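Precorrin-6y methylase (Rhodobacter capsulatus, PDB 3NJR) is the C-terminal domain of a cobalamin-pathway enzyme and probably uses S-adenosylmethionine to methylate a precorrin intermediate, with decarboxylation. Local coordinates at residues R107-T112 with A118-P123. Residues are numbered along the deposited sequence; the frame is centred on the assembly and turned at random.
Sequences RAVQGT and ADLPLP. With SAH (S-adenosyl-L-homocysteine), chain C.
The guanidinium of Arg107 meets the methyl CD2 of Leu120 at a slant, with NH2 3.6 Å from that carbon. A turn about the CG-CD bond (chi3 74°) swings the guanidinium off the line of the carbons before it. The other flat group is the adenine of S-adenosyl-L-homocysteine, met by the loop just past strand 106-110. Thr112 CG2 lies out beyond the exocyclic N6, 3.4 Å from it, and Gly111 O is 4.0 Å from C2; both are displaced to the same face of the adenine, neither in the ring plane. Two residues along the strand from Arg107, Val109 CG2 reaches the same Leu120 CD2 at 4.4 Å, a loose apolar contact. Leu120 holds CG anti to its carbonyl carbon (chi1 -58°), and its CD2 branch does the touching. Strand 106-110 is the outermost at its end of the parallel part of a class I methyltransferase-like sheet; the loop bearing Leu120 returns beside it on the way to strand 125-128. The opposite charges of Arg107 NH2 and Asp119 OD1 stand 5.7 Å apart, too far for a salt bridge, and can give at most a weak, solvent-screened attraction. With no hydrogen bond across, the contact is probably mainly van der Waals: Leu120 is buried against Ile81 and Ile83 of the neighbouring strand 79-84 and against Trp60, while Arg107 is exposed to solvent.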
# COMPACT_ATOMS: atom_id res chain seq x y z
N ARG A 107 -18.46 -24.66 -20.42
CA ARG A 107 -19.40 -24.05 -21.38
C ARG A 107 -19.28 -22.53 -21.47
O ARG A 107 -19.16 -21.85 -20.47
CB ARG A 107 -20.84 -24.32 -20.94
CG ARG A 107 -21.57 -25.43 -21.61
CD ARG A 107 -22.92 -25.64 -20.91
NE ARG A 107 -23.90 -24.59 -21.21
CZ ARG A 107 -25.08 -24.44 -20.59
NH1 ARG A 107 -25.43 -25.27 -19.61
NH2 ARG A 107 -25.90 -23.46 -20.95
N ALA A 108 -19.40 -21.97 -22.67
CA ALA A 108 -19.56 -20.52 -22.76
C ALA A 108 -21.01 -20.17 -23.04
O ALA A 108 -21.66 -20.82 -23.85
CB ALA A 108 -18.67 -19.94 -23.81
N VAL A 109 -21.51 -19.16 -22.34
CA VAL A 109 -22.83 -18.59 -22.60
C VAL A 109 -22.63 -17.12 -22.96
O VAL A 109 -22.14 -16.32 -22.16
CB VAL A 109 -23.80 -18.75 -21.37
CG1 VAL A 109 -25.07 -17.94 -21.57
CG2 VAL A 109 -24.15 -20.20 -21.14
N GLN A 110 -22.99 -16.75 -24.19
CA GLN A 110 -22.98 -15.34 -24.57
C GLN A 110 -24.20 -14.66 -23.99
O GLN A 110 -25.33 -15.01 -24.32
CB GLN A 110 -22.94 -15.16 -26.08
CG GLN A 110 -23.20 -13.74 -26.51
CD GLN A 110 -22.77 -13.47 -27.93
OE1 GLN A 110 -22.63 -12.32 -28.32
NE2 GLN A 110 -22.55 -14.53 -28.71
N GLY A 111 -23.96 -13.68 -23.11
CA GLY A 111 -25.07 -12.96 -22.49
C GLY A 111 -24.71 -12.11 -21.29
O GLY A 111 -23.53 -11.87 -20.99
N THR A 112 -25.74 -11.67 -20.59
CA THR A 112 -25.61 -10.75 -19.47
C THR A 112 -26.26 -11.39 -18.24
O THR A 112 -27.35 -11.95 -18.33
CB THR A 112 -26.32 -9.43 -19.80
OG1 THR A 112 -25.63 -8.79 -20.88
CG2 THR A 112 -26.35 -8.47 -18.62
N ALA A 118 -30.55 -17.52 -15.66
CA ALA A 118 -31.90 -17.99 -15.29
C ALA A 118 -32.19 -19.45 -15.58
O ALA A 118 -32.87 -20.10 -14.78
CB ALA A 118 -32.98 -17.11 -15.92
N ASP A 119 -31.72 -19.97 -16.70
CA ASP A 119 -31.93 -21.40 -16.99
C ASP A 119 -30.73 -22.31 -16.68
O ASP A 119 -30.72 -23.48 -17.07
CB ASP A 119 -32.43 -21.63 -18.43
CG ASP A 119 -31.45 -21.11 -19.49
OD1 ASP A 119 -30.42 -20.47 -19.12
OD2 ASP A 119 -31.72 -21.33 -20.71
N LEU A 120 -29.73 -21.78 -15.99
CA LEU A 120 -28.55 -22.56 -15.70
C LEU A 120 -28.78 -23.39 -14.45
O LEU A 120 -29.55 -22.98 -13.58
CB LEU A 120 -27.34 -21.65 -15.54
CG LEU A 120 -27.03 -20.77 -16.74
CD1 LEU A 120 -25.80 -19.92 -16.48
CD2 LEU A 120 -26.86 -21.60 -17.99
N PRO A 121 -28.13 -24.56 -14.37
CA PRO A 121 -28.19 -25.32 -13.11
C PRO A 121 -27.47 -24.55 -12.01
O PRO A 121 -26.51 -23.84 -12.32
CB PRO A 121 -27.43 -26.62 -13.44
CG PRO A 121 -26.57 -26.27 -14.63
CD PRO A 121 -27.34 -25.24 -15.41
N LEU A 122 -27.91 -24.69 -10.77
CA LEU A 122 -27.29 -23.98 -9.65
C LEU A 122 -25.85 -24.45 -9.34
O LEU A 122 -25.57 -25.65 -9.32
CB LEU A 122 -28.18 -24.04 -8.40
CG LEU A 122 -29.54 -23.31 -8.44
CD1 LEU A 122 -30.33 -23.52 -7.14
CD2 LEU A 122 -29.41 -21.82 -8.77
N PRO A 123 -24.93 -23.51 -9.09
CA PRO A 123 -23.53 -23.88 -8.98
C PRO A 123 -23.18 -24.25 -7.55
O PRO A 123 -24.00 -24.00 -6.67
CB PRO A 123 -22.82 -22.59 -9.34
CG PRO A 123 -23.75 -21.53 -8.74
CD PRO A 123 -25.11 -22.04 -9.05
N SAH C . -12.19 -12.67 -15.14
CA SAH C . -11.81 -12.14 -16.49
CB SAH C . -11.45 -10.65 -16.37
CG SAH C . -12.36 -9.76 -17.22
SD SAH C . -13.45 -8.82 -16.20
C SAH C . -10.67 -12.95 -17.07
O SAH C . -10.47 -13.01 -18.29
OXT SAH C . -9.91 -13.59 -16.37
C5' SAH C . -14.36 -7.80 -17.33
C4' SAH C . -15.34 -8.57 -18.23
O4' SAH C . -16.65 -8.72 -17.65
C3' SAH C . -15.53 -7.85 -19.55
O3' SAH C . -15.11 -8.69 -20.62
C2' SAH C . -17.02 -7.57 -19.68
O2' SAH C . -17.53 -7.77 -21.00
C1' SAH C . -17.64 -8.55 -18.68
N9 SAH C . -18.98 -8.07 -18.23
C8 SAH C . -19.33 -6.79 -18.00
N7 SAH C . -20.63 -6.68 -17.62
C5 SAH C . -21.14 -7.93 -17.59
C6 SAH C . -22.45 -8.54 -17.26
N6 SAH C . -23.47 -7.74 -16.88
N1 SAH C . -22.59 -9.89 -17.35
C2 SAH C . -21.56 -10.67 -17.74
N3 SAH C . -20.35 -10.18 -18.05
C4 SAH C . -20.06 -8.84 -18.00